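Local structure of flagellar biosynthesis protein FlhA (Bacillus subtilis, 3MIX) at residues E26-V31 with L43-P48; K229-K232 with S236-N239; K252-T255 with L259-E262; R291-I296 with P343-Y348. The protein takes part in the export of flagellar proteins through the type III secretion system, and this chain is its cytosolic domain. All blocks are in the same frame, centred on the assembly; numbering follows the deposited sequence.

How the contacts relate
Contacts 2, 3 and 4 form a touching group, and contact 1 stands apart from it. Contact 1 lies on the surface near the N-terminal end of the modelled chain. Its nearest atoms are about 13 Å from those of contact 2, and its centre is about 44 Å from that of contact 4, across the centre of the chain. Contact 2 is buried near the middle. It meets contact 3 where Lys229 CG packs on Thr261 OG1 at 3.6 Å. Contacts 3 and 4 are joined by a salt bridge, Glu262 OE2 to Arg346 NH2 at 3.1 Å. Met347 of contact 4 also touches Leu259 of contact 3 and Lys229 of contact 2.

Contact 1: residues E26-V31 with L43-P48; sequences EEEAEV and LLHIDP
His45 points the edge of its ring at the carboxylate of Glu28, and Ala29 meets the end of Leu43 beside this pair. The imidazole N-H at NE2 is shared between both carboxylate oxygens. His45 NE2 lies 3.3 Å from Glu28 OE2, with an N-H...O angle of 139°. His45 NE2 also lies 3.3 Å from Glu28 OE1, but this second bond is weak. OE2 receives the N-H on its syn lone pair and sits almost in the ring plane. The carboxylate is turned 69° from that plane. Glu28 gets there with CG anti to its backbone N (chi1 -168°) and an extended chain beyond.

The other ring nitrogen, His45 ND1, is hydrogen-bonded to Glu50 OE1 on strand 49-53. Two carboxylates thus hold the ring at its two nitrogens. They would tend to favour a protonated ring, though Arg92 and Arg94, which both touch it, would oppose this. The His45-Glu28 pair, a His-carboxylate hydrogen bond, ties helix 24-31 to the loop that leads into strand 49-53 of the mixed sheet. Arg94, on the neighbouring strand 92-95, also makes a long, weak ion pair with Glu28 OE1.

The apolar part is small. Ala29 CB sits against both methyls of Leu43, 3.7 Å from Leu43 CD2 and 3.8 Å from Leu43 CD1. Leu43 also packs on Leu25, an earlier residue of the same helix.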
loop_
_atom_site.group_PDB
_atom_site.type_symbol
_atom_site.label_atom_id
_atom_site.label_comp_id
_atom_site.label_asym_id
_atom_site.label_seq_id
_atom_site.Cartn_x
_atom_site.Cartn_y
_atom_site.Cartn_z
ATOM N N GLU A 26 26.694 4.092 9.884
ATOM C CA GLU A 26 28.071 3.983 10.359
ATOM C C GLU A 26 28.951 5.019 9.669
ATOM O O GLU A 26 29.758 5.694 10.320
ATOM C CB GLU A 26 28.625 2.571 10.104
ATOM C CG GLU A 26 27.797 1.423 10.696
ATOM C CD GLU A 26 27.664 1.493 12.215
ATOM O OE1 GLU A 26 28.635 1.892 12.905
ATOM O OE2 GLU A 26 26.580 1.138 12.719
ATOM N N GLU A 27 28.776 5.146 8.352
ATOM C CA GLU A 27 29.519 6.116 7.561
ATOM C C GLU A 27 29.103 7.549 7.887
ATOM O O GLU A 27 29.957 8.402 8.104
ATOM C CB GLU A 27 29.368 5.837 6.064
ATOM C CG GLU A 27 30.531 6.394 5.225
ATOM C CD GLU A 27 30.341 6.227 3.723
ATOM O OE1 GLU A 27 29.505 5.390 3.304
ATOM O OE2 GLU A 27 31.033 6.939 2.963
ATOM N N GLU A 28 27.792 7.798 7.926
ATOM C CA GLU A 28 27.224 9.093 8.331
ATOM C C GLU A 28 27.805 9.562 9.676
ATOM O O GLU A 28 28.227 10.713 9.807
ATOM C CB GLU A 28 25.684 9.005 8.403
ATOM C CG GLU A 28 24.933 10.342 8.540
ATOM C CD GLU A 28 23.403 10.173 8.676
ATOM O OE1 GLU A 28 22.859 9.134 8.230
ATOM O OE2 GLU A 28 22.740 11.085 9.231
ATOM N N ALA A 29 27.827 8.664 10.661
ATOM C CA ALA A 29 28.411 8.956 11.970
ATOM C C ALA A 29 29.913 9.215 11.867
ATOM O O ALA A 29 30.413 10.179 12.445
ATOM C CB ALA A 29 28.141 7.823 12.945
ATOM N N GLU A 30 30.617 8.357 11.130
ATOM C CA GLU A 30 32.075 8.465 11.022
ATOM C C GLU A 30 32.521 9.621 10.122
ATOM O O GLU A 30 33.472 10.323 10.458
ATOM C CB GLU A 30 32.717 7.124 10.621
ATOM C CG GLU A 30 34.260 7.068 10.699
ATOM C CD GLU A 30 34.856 7.451 12.064
ATOM O OE1 GLU A 30 34.118 7.554 13.064
ATOM O OE2 GLU A 30 36.090 7.652 12.132
ATOM N N VAL A 31 31.830 9.824 8.998
ATOM C CA VAL A 31 32.083 10.979 8.122
ATOM C C VAL A 31 31.860 12.280 8.900
ATOM O O VAL A 31 32.773 13.105 9.005
ATOM C CB VAL A 31 31.219 10.940 6.818
ATOM C CG1 VAL A 31 31.135 12.322 6.156
ATOM C CG2 VAL A 31 31.780 9.912 5.829
ATOM N N LEU A 43 21.545 10.380 14.504
ATOM C CA LEU A 43 21.638 9.060 13.875
ATOM C C LEU A 43 20.325 8.272 13.915
ATOM O O LEU A 43 20.132 7.367 13.121
ATOM C CB LEU A 43 22.735 8.205 14.519
ATOM C CG LEU A 43 24.211 8.395 14.181
ATOM C CD1 LEU A 43 25.025 7.456 15.026
ATOM C CD2 LEU A 43 24.489 8.143 12.690
ATOM N N LEU A 44 19.454 8.582 14.874
ATOM C CA LEU A 44 18.178 7.878 14.985
ATOM C C LEU A 44 17.167 8.551 14.068
ATOM O O LEU A 44 16.569 9.574 14.427
ATOM C CB LEU A 44 17.676 7.838 16.432
ATOM C CG LEU A 44 18.685 7.444 17.505
ATOM C CD1 LEU A 44 18.107 7.653 18.909
ATOM C CD2 LEU A 44 19.191 6.023 17.302
ATOM N N HIS A 45 17.008 7.974 12.878
ATOM C CA HIS A 45 16.153 8.530 11.842
ATOM C C HIS A 45 14.772 8.006 12.049
ATOM O O HIS A 45 14.546 6.805 11.924
ATOM C CB HIS A 45 16.629 8.099 10.453
ATOM C CG HIS A 45 17.905 8.756 10.031
ATOM N ND1 HIS A 45 17.943 9.793 9.123
ATOM C CD2 HIS A 45 19.185 8.540 10.414
ATOM C CE1 HIS A 45 19.195 10.180 8.959
ATOM N NE2 HIS A 45 19.969 9.433 9.727
ATOM N N ILE A 46 13.832 8.894 12.351
ATOM C CA ILE A 46 12.462 8.433 12.593
ATOM C C ILE A 46 11.441 9.108 11.647
ATOM O O ILE A 46 10.246 8.832 11.723
ATOM C CB ILE A 46 12.079 8.500 14.118
ATOM C CG1 ILE A 46 12.418 9.854 14.731
ATOM C CG2 ILE A 46 12.831 7.433 14.923
ATOM C CD1 ILE A 46 11.247 10.731 14.884
ATOM N N ASP A 47 11.931 9.959 10.744
ATOM C CA ASP A 47 11.077 10.643 9.783
ATOM C C ASP A 47 10.292 9.648 8.917
ATOM O O ASP A 47 10.839 8.666 8.445
ATOM C CB ASP A 47 11.895 11.574 8.891
ATOM C CG ASP A 47 12.754 12.532 9.677
ATOM O OD1 ASP A 47 13.834 12.122 10.146
ATOM O OD2 ASP A 47 12.367 13.707 9.813
ATOM N N PRO A 48 9.005 9.914 8.698
ATOM C CA PRO A 48 8.222 8.964 7.898
ATOM C C PRO A 48 8.744 8.766 6.479
ATOM O O PRO A 48 8.710 7.636 5.985
ATOM C CB PRO A 48 6.799 9.557 7.878
ATOM C CG PRO A 48 6.839 10.826 8.589
ATOM C CD PRO A 48 8.259 11.137 9.046
#

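Contact 2: residues K229-K232 with S236-N239; sequences KLLK and SIRN
No ring or other flat group takes part where Leu230 and Leu231 meet Ile237. The contact is made by branched aliphatic chains. Ile237 CG2 points between the two leucines. Ile237 CG2 lies 3.8 Å from Leu230 CB and 4.0 Å from Leu231 CD2. The longer branch of Ile237 lies across Leu231, and Ile237 CD1 reaches Leu231 CD1 at 3.9 Å. These two side chains are set nearly perpendicular. The chi1 of Ile237, 61°, puts CG1 between the backbone N and the carbonyl carbon and turns CG2 to the helix.

The segments belong to a helix-loop-helix connection. Helix 220-232 ends, the chain turns back, and Ile237 packs on the last turn just before helix 240-250 begins at the N-cap residue Asn239. An ST turn shapes the loop: Ser236 OG accepts the N-H of Arg238, with Arg238 N at 3.1 Å from Ser236 OG and the bond nearly straight at 168°. Ile237 is also held by a backbone hydrogen bond to Leu84. All three touching side chains are buried. Ile243 of helix 240-250 touches Leu230 and Ile237, while Ile190 touches Leu231 and Ile237.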
loop_
_atom_site.group_PDB
_atom_site.type_symbol
_atom_site.label_atom_id
_atom_site.label_comp_id
_atom_site.label_asym_id
_atom_site.label_seq_id
_atom_site.Cartn_x
_atom_site.Cartn_y
_atom_site.Cartn_z
ATOM N N LYS A 229 -4.791 -1.938 6.596
ATOM C CA LYS A 229 -5.108 -3.190 5.933
ATOM C C LYS A 229 -5.813 -2.967 4.568
ATOM O O LYS A 229 -5.545 -3.683 3.608
ATOM C CB LYS A 229 -5.928 -4.079 6.873
ATOM C CG LYS A 229 -5.972 -5.500 6.361
ATOM C CD LYS A 229 -5.930 -6.549 7.452
ATOM C CE LYS A 229 -5.678 -7.908 6.804
ATOM N NZ LYS A 229 -6.132 -9.018 7.679
ATOM N N LEU A 230 -6.685 -1.959 4.487
ATOM C CA LEU A 230 -7.230 -1.536 3.207
ATOM C C LEU A 230 -6.125 -1.077 2.238
ATOM O O LEU A 230 -6.040 -1.592 1.105
ATOM C CB LEU A 230 -8.326 -0.462 3.385
ATOM C CG LEU A 230 -9.592 -0.981 4.124
ATOM C CD1 LEU A 230 -10.517 0.169 4.540
ATOM C CD2 LEU A 230 -10.391 -2.042 3.285
ATOM N N LEU A 231 -5.279 -0.136 2.677
ATOM C CA LEU A 231 -4.203 0.389 1.813
ATOM C C LEU A 231 -3.259 -0.697 1.362
ATOM O O LEU A 231 -2.819 -0.686 0.232
ATOM C CB LEU A 231 -3.411 1.521 2.475
ATOM C CG LEU A 231 -4.319 2.741 2.681
ATOM C CD1 LEU A 231 -3.625 3.820 3.478
ATOM C CD2 LEU A 231 -4.877 3.305 1.320
ATOM N N LYS A 232 -2.975 -1.630 2.264
ATOM C CA LYS A 232 -2.092 -2.738 1.977
ATOM C C LYS A 232 -2.516 -3.488 0.717
ATOM O O LYS A 232 -1.677 -3.841 -0.103
ATOM C CB LYS A 232 -2.091 -3.703 3.156
ATOM C CG LYS A 232 -0.997 -4.749 3.113
ATOM C CD LYS A 232 -0.677 -5.265 4.540
ATOM C CE LYS A 232 -1.775 -6.241 5.090
ATOM N NZ LYS A 232 -1.795 -6.452 6.621
ATOM N N SER A 236 -8.573 1.909 -1.925
ATOM C CA SER A 236 -8.618 3.322 -1.545
ATOM C C SER A 236 -9.452 3.517 -0.252
ATOM O O SER A 236 -10.479 2.820 -0.036
ATOM C CB SER A 236 -9.240 4.138 -2.684
ATOM O OG SER A 236 -9.498 5.475 -2.275
ATOM N N ILE A 237 -9.018 4.462 0.579
ATOM C CA ILE A 237 -9.764 4.856 1.775
ATOM C C ILE A 237 -10.429 6.233 1.628
ATOM O O ILE A 237 -10.726 6.884 2.641
ATOM C CB ILE A 237 -8.878 4.792 3.056
ATOM C CG1 ILE A 237 -7.670 5.759 2.956
ATOM C CG2 ILE A 237 -8.384 3.316 3.307
ATOM C CD1 ILE A 237 -6.833 5.870 4.225
ATOM N N ARG A 238 -10.679 6.675 0.386
ATOM C CA ARG A 238 -11.475 7.901 0.135
ATOM C C ARG A 238 -12.900 7.895 0.651
ATOM O O ARG A 238 -13.396 8.935 1.071
ATOM C CB ARG A 238 -11.515 8.243 -1.360
ATOM C CG ARG A 238 -10.099 8.608 -1.805
ATOM C CD ARG A 238 -10.047 9.822 -2.590
ATOM N NE ARG A 238 -10.998 10.848 -2.198
ATOM C CZ ARG A 238 -11.543 11.670 -3.081
ATOM N NH1 ARG A 238 -12.395 12.598 -2.698
ATOM N NH2 ARG A 238 -11.245 11.537 -4.359
ATOM N N ASN A 239 -13.557 6.738 0.611
ATOM C CA ASN A 239 -14.940 6.639 1.012
ATOM C C ASN A 239 -15.003 6.414 2.533
ATOM O O ASN A 239 -15.311 5.308 3.026
ATOM C CB ASN A 239 -15.650 5.513 0.249
ATOM C CG ASN A 239 -17.186 5.602 0.363
ATOM O OD1 ASN A 239 -17.918 4.964 -0.416
ATOM N ND2 ASN A 239 -17.670 6.416 1.304
#

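Contact 3: residues K252-T255 with L259-E262; sequences KLTT and LLTE
Thr254 and Leu260 carry the contact, and all that passes directly between the segments is van der Waals packing. The first part of it is side chain on side chain. Methyl meets methyl where Thr254 CG2 lies against Leu260 CD2 at 3.8 Å. The two side chains lie side by side and run opposite ways. Leu259 adds a looser touch, with Leu259 CD1 4.3 Å from Thr254 OG1.

The second part is side chain on backbone. The forked end of Leu260 rests against the carbonyl oxygen of Thr254. Leu260 CD2 lies 3.6 Å and Leu260 CD1 3.7 Å from Thr254 O. Leu260 CD1 also reaches Thr255 C, the carbonyl carbon, at 4.0 Å. Thr255 joins through its backbone, because its CB points away from the helix.

Hydrogen bonds do not cross between residues 252-255 and 259-262. They run through Asp256, which stands between them. Thr254 OG1 accepts the N-H of Asp256. A chi1 of 180° sets OG1 anti to the backbone N, on the side of the carbonyl carbon and the residues that follow. Asp256 OD1 in turn accepts the N-H of Leu259.

The inner side of Leu260 is buried against Val226 of helix 220-232 and against Leu247 and Tyr250 of helix 240-250. The Thr254 bond fits an ST turn, and the Asp256 bond is consistent with N-capping. Together they belong to an interhelical loop that folds back on the first turn of helix 257-267.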
loop_
_atom_site.group_PDB
_atom_site.type_symbol
_atom_site.label_atom_id
_atom_site.label_comp_id
_atom_site.label_asym_id
_atom_site.label_seq_id
_atom_site.Cartn_x
_atom_site.Cartn_y
_atom_site.Cartn_z
ATOM N N LYS A 252 -19.317 -2.840 17.725
ATOM C CA LYS A 252 -19.816 -3.320 19.014
ATOM C C LYS A 252 -19.843 -4.846 19.100
ATOM O O LYS A 252 -19.948 -5.415 20.182
ATOM C CB LYS A 252 -21.195 -2.722 19.341
ATOM C CG LYS A 252 -21.085 -1.303 19.931
ATOM C CD LYS A 252 -22.441 -0.635 20.135
ATOM C CE LYS A 252 -22.272 0.824 20.592
ATOM N NZ LYS A 252 -21.893 1.773 19.495
ATOM N N LEU A 253 -19.736 -5.490 17.949
ATOM C CA LEU A 253 -19.770 -6.939 17.848
ATOM C C LEU A 253 -18.349 -7.482 17.842
ATOM O O LEU A 253 -18.129 -8.623 18.213
ATOM C CB LEU A 253 -20.511 -7.381 16.571
ATOM C CG LEU A 253 -21.987 -6.974 16.391
ATOM C CD1 LEU A 253 -22.539 -7.419 15.026
ATOM C CD2 LEU A 253 -22.877 -7.490 17.537
ATOM N N THR A 254 -17.395 -6.655 17.418
ATOM C CA THR A 254 -15.990 -7.047 17.329
ATOM C C THR A 254 -15.070 -5.841 17.186
ATOM O O THR A 254 -15.394 -4.873 16.474
ATOM C CB THR A 254 -15.717 -8.036 16.144
ATOM O OG1 THR A 254 -14.332 -8.361 16.129
ATOM C CG2 THR A 254 -16.059 -7.428 14.785
ATOM N N THR A 255 -13.916 -5.907 17.852
ATOM C CA THR A 255 -12.863 -4.913 17.652
ATOM C C THR A 255 -11.685 -5.499 16.889
ATOM O O THR A 255 -10.653 -4.826 16.704
ATOM C CB THR A 255 -12.372 -4.279 18.976
ATOM O OG1 THR A 255 -11.718 -5.283 19.769
ATOM C CG2 THR A 255 -13.534 -3.673 19.766
ATOM N N LEU A 259 -11.263 -8.822 11.028
ATOM C CA LEU A 259 -12.683 -9.004 10.686
ATOM C C LEU A 259 -13.363 -7.696 10.253
ATOM O O LEU A 259 -14.153 -7.685 9.295
ATOM C CB LEU A 259 -13.455 -9.661 11.838
ATOM C CG LEU A 259 -13.161 -11.157 12.056
ATOM C CD1 LEU A 259 -13.777 -11.636 13.349
ATOM C CD2 LEU A 259 -13.639 -12.034 10.870
ATOM N N LEU A 260 -13.043 -6.599 10.944
ATOM C CA LEU A 260 -13.599 -5.313 10.573
ATOM C C LEU A 260 -13.240 -4.960 9.143
ATOM O O LEU A 260 -14.059 -4.342 8.441
ATOM C CB LEU A 260 -13.199 -4.193 11.550
ATOM C CG LEU A 260 -13.875 -4.304 12.943
ATOM C CD1 LEU A 260 -13.262 -3.294 13.922
ATOM C CD2 LEU A 260 -15.397 -4.151 12.899
ATOM N N THR A 261 -12.046 -5.372 8.694
ATOM C CA THR A 261 -11.670 -5.060 7.341
ATOM C C THR A 261 -12.342 -5.923 6.277
ATOM O O THR A 261 -12.672 -5.400 5.206
ATOM C CB THR A 261 -10.140 -4.651 7.085
ATOM O OG1 THR A 261 -9.518 -5.468 6.080
ATOM C CG2 THR A 261 -9.332 -4.460 8.315
ATOM N N GLU A 262 -12.643 -7.189 6.594
ATOM C CA GLU A 262 -13.455 -8.020 5.689
ATOM C C GLU A 262 -14.845 -7.388 5.458
ATOM O O GLU A 262 -15.290 -7.259 4.331
ATOM C CB GLU A 262 -13.555 -9.494 6.159
ATOM C CG GLU A 262 -12.227 -10.298 6.090
ATOM C CD GLU A 262 -11.417 -10.068 4.786
ATOM O OE1 GLU A 262 -11.814 -10.585 3.714
ATOM O OE2 GLU A 262 -10.350 -9.401 4.838
#

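Contact 4: residues R291-I296 with P343-Y348; sequences RVEKAI and PPVRMY
Val345 stands between Glu293 and Ile296 and gives one methyl to each. Val345 CG1 meets Ile296 CG2 at 3.4 Å, which is tighter than usual for two carbons. Val345 CG2 meets the aliphatic part of Glu293, at Glu293 CG, at 3.7 Å. Val345 CG1 lies anti to the backbone N (chi1 -170°), which leaves CG2 beside that N and spreads the fork over the two partners. Each of them crosses the valine at a slant.

Ile296 uses its short branch for both of its contacts. Ile296 CG2 also touches Tyr348 CB at 3.7 Å. The CB of Tyr348 points toward helix 290-299, but the ring leads away and packs on Val300 and Leu309.

The axes of segments 291-296 and 343-348 cross at 72° and come within 10.0 Å. Helix 343-353 is the helix of a beta-alpha-beta crossover that joins the parallel strands 339-341 and 362-364. Helix 290-299 lies against one of its sides. The carboxylate of Glu293 is held by Ser342, where OE2 is hydrogen-bonded to OG just before the helix. Arg346 points away from helix 290-299. It makes a salt bridge with Glu233, and its NE is hydrogen-bonded to Val362 O.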
loop_
_atom_site.group_PDB
_atom_site.type_symbol
_atom_site.label_atom_id
_atom_site.label_comp_id
_atom_site.label_asym_id
_atom_site.label_seq_id
_atom_site.Cartn_x
_atom_site.Cartn_y
_atom_site.Cartn_z
ATOM N N ARG A 291 -11.270 -28.136 -3.295
ATOM C CA ARG A 291 -10.188 -28.736 -2.517
ATOM C C ARG A 291 -9.315 -27.680 -1.830
ATOM O O ARG A 291 -9.099 -27.736 -0.618
ATOM C CB ARG A 291 -9.330 -29.649 -3.406
ATOM C CG ARG A 291 -10.041 -30.928 -3.870
ATOM C CD ARG A 291 -9.064 -31.940 -4.461
ATOM N NE ARG A 291 -8.655 -31.609 -5.829
ATOM C CZ ARG A 291 -9.197 -32.121 -6.933
ATOM N NH1 ARG A 291 -10.188 -33.001 -6.854
ATOM N NH2 ARG A 291 -8.750 -31.748 -8.126
ATOM N N VAL A 292 -8.829 -26.715 -2.609
ATOM C CA VAL A 292 -7.989 -25.639 -2.087
ATOM C C VAL A 292 -8.741 -24.859 -1.008
ATOM O O VAL A 292 -8.183 -24.529 0.035
ATOM C CB VAL A 292 -7.503 -24.702 -3.220
ATOM C CG1 VAL A 292 -6.921 -23.405 -2.660
ATOM C CG2 VAL A 292 -6.475 -25.408 -4.082
ATOM N N GLU A 293 -10.022 -24.617 -1.264
ATOM C CA GLU A 293 -10.899 -23.907 -0.342
ATOM C C GLU A 293 -11.131 -24.673 0.968
ATOM O O GLU A 293 -11.156 -24.064 2.040
ATOM C CB GLU A 293 -12.227 -23.578 -1.033
ATOM C CG GLU A 293 -12.856 -22.265 -0.591
ATOM C CD GLU A 293 -13.233 -21.367 -1.763
ATOM O OE1 GLU A 293 -12.353 -21.071 -2.602
ATOM O OE2 GLU A 293 -14.409 -20.946 -1.845
ATOM N N LYS A 294 -11.298 -25.996 0.888
ATOM C CA LYS A 294 -11.459 -26.813 2.099
ATOM C C LYS A 294 -10.158 -26.946 2.904
ATOM O O LYS A 294 -10.193 -26.966 4.133
ATOM C CB LYS A 294 -12.087 -28.191 1.787
ATOM C CG LYS A 294 -11.162 -29.227 1.156
ATOM C CD LYS A 294 -10.346 -29.994 2.198
ATOM C CE LYS A 294 -9.012 -30.456 1.619
ATOM N NZ LYS A 294 -7.973 -30.654 2.677
ATOM N N ALA A 295 -9.025 -27.024 2.203
ATOM C CA ALA A 295 -7.710 -27.189 2.831
ATOM C C ALA A 295 -7.275 -25.968 3.649
ATOM O O ALA A 295 -6.588 -26.106 4.664
ATOM C CB ALA A 295 -6.661 -27.526 1.780
ATOM N N ILE A 296 -7.668 -24.780 3.196
ATOM C CA ILE A 296 -7.406 -23.542 3.933
ATOM C C ILE A 296 -8.328 -23.428 5.148
ATOM O O ILE A 296 -7.871 -23.099 6.243
ATOM C CB ILE A 296 -7.507 -22.288 3.015
ATOM C CG1 ILE A 296 -6.219 -22.131 2.207
ATOM C CG2 ILE A 296 -7.726 -21.022 3.829
ATOM C CD1 ILE A 296 -6.416 -21.507 0.857
ATOM N N PRO A 343 -15.905 -15.725 0.677
ATOM C CA PRO A 343 -15.641 -14.765 1.762
ATOM C C PRO A 343 -14.915 -15.309 3.009
ATOM O O PRO A 343 -13.954 -14.675 3.449
ATOM C CB PRO A 343 -17.033 -14.234 2.127
ATOM C CG PRO A 343 -17.864 -14.454 0.917
ATOM C CD PRO A 343 -17.265 -15.568 0.118
ATOM N N PRO A 344 -15.355 -16.456 3.589
ATOM C CA PRO A 344 -14.690 -16.883 4.842
ATOM C C PRO A 344 -13.238 -17.346 4.675
ATOM O O PRO A 344 -12.526 -17.542 5.675
ATOM C CB PRO A 344 -15.565 -18.054 5.322
ATOM C CG PRO A 344 -16.216 -18.573 4.091
ATOM C CD PRO A 344 -16.475 -17.360 3.245
ATOM N N VAL A 345 -12.811 -17.502 3.424
ATOM C CA VAL A 345 -11.488 -18.034 3.097
ATOM C C VAL A 345 -10.541 -16.938 2.578
ATOM O O VAL A 345 -9.315 -17.051 2.671
ATOM C CB VAL A 345 -11.618 -19.160 2.041
ATOM C CG1 VAL A 345 -10.313 -19.896 1.871
ATOM C CG2 VAL A 345 -12.705 -20.149 2.446
ATOM N N ARG A 346 -11.138 -15.879 2.042
ATOM C CA ARG A 346 -10.445 -14.789 1.348
ATOM C C ARG A 346 -9.238 -14.197 2.077
ATOM O O ARG A 346 -8.138 -14.127 1.522
ATOM C CB ARG A 346 -11.447 -13.691 1.057
ATOM C CG ARG A 346 -10.934 -12.663 0.120
ATOM C CD ARG A 346 -11.080 -11.306 0.758
ATOM N NE ARG A 346 -10.018 -10.481 0.240
ATOM C CZ ARG A 346 -9.002 -9.989 0.926
ATOM N NH1 ARG A 346 -8.115 -9.296 0.258
ATOM N NH2 ARG A 346 -8.878 -10.143 2.236
ATOM N N MET A 347 -9.459 -13.758 3.310
ATOM C CA MET A 347 -8.402 -13.194 4.136
ATOM C C MET A 347 -7.247 -14.194 4.361
ATOM O O MET A 347 -6.081 -13.812 4.356
ATOM C CB MET A 347 -8.996 -12.668 5.453
ATOM C CG MET A 347 -8.198 -12.974 6.699
ATOM S SD MET A 347 -8.819 -12.148 8.184
ATOM C CE MET A 347 -10.459 -12.854 8.338
ATOM N N TYR A 348 -7.570 -15.471 4.501
ATOM C CA TYR A 348 -6.532 -16.490 4.706
ATOM C C TYR A 348 -5.749 -16.836 3.440
ATOM O O TYR A 348 -4.541 -17.052 3.499
ATOM C CB TYR A 348 -7.130 -17.735 5.356
ATOM C CG TYR A 348 -7.747 -17.451 6.710
ATOM C CD1 TYR A 348 -6.941 -17.258 7.837
ATOM C CD2 TYR A 348 -9.133 -17.345 6.862
ATOM C CE1 TYR A 348 -7.493 -16.990 9.081
ATOM C CE2 TYR A 348 -9.699 -17.071 8.105
ATOM C CZ TYR A 348 -8.870 -16.898 9.206
ATOM O OH TYR A 348 -9.411 -16.637 10.437
#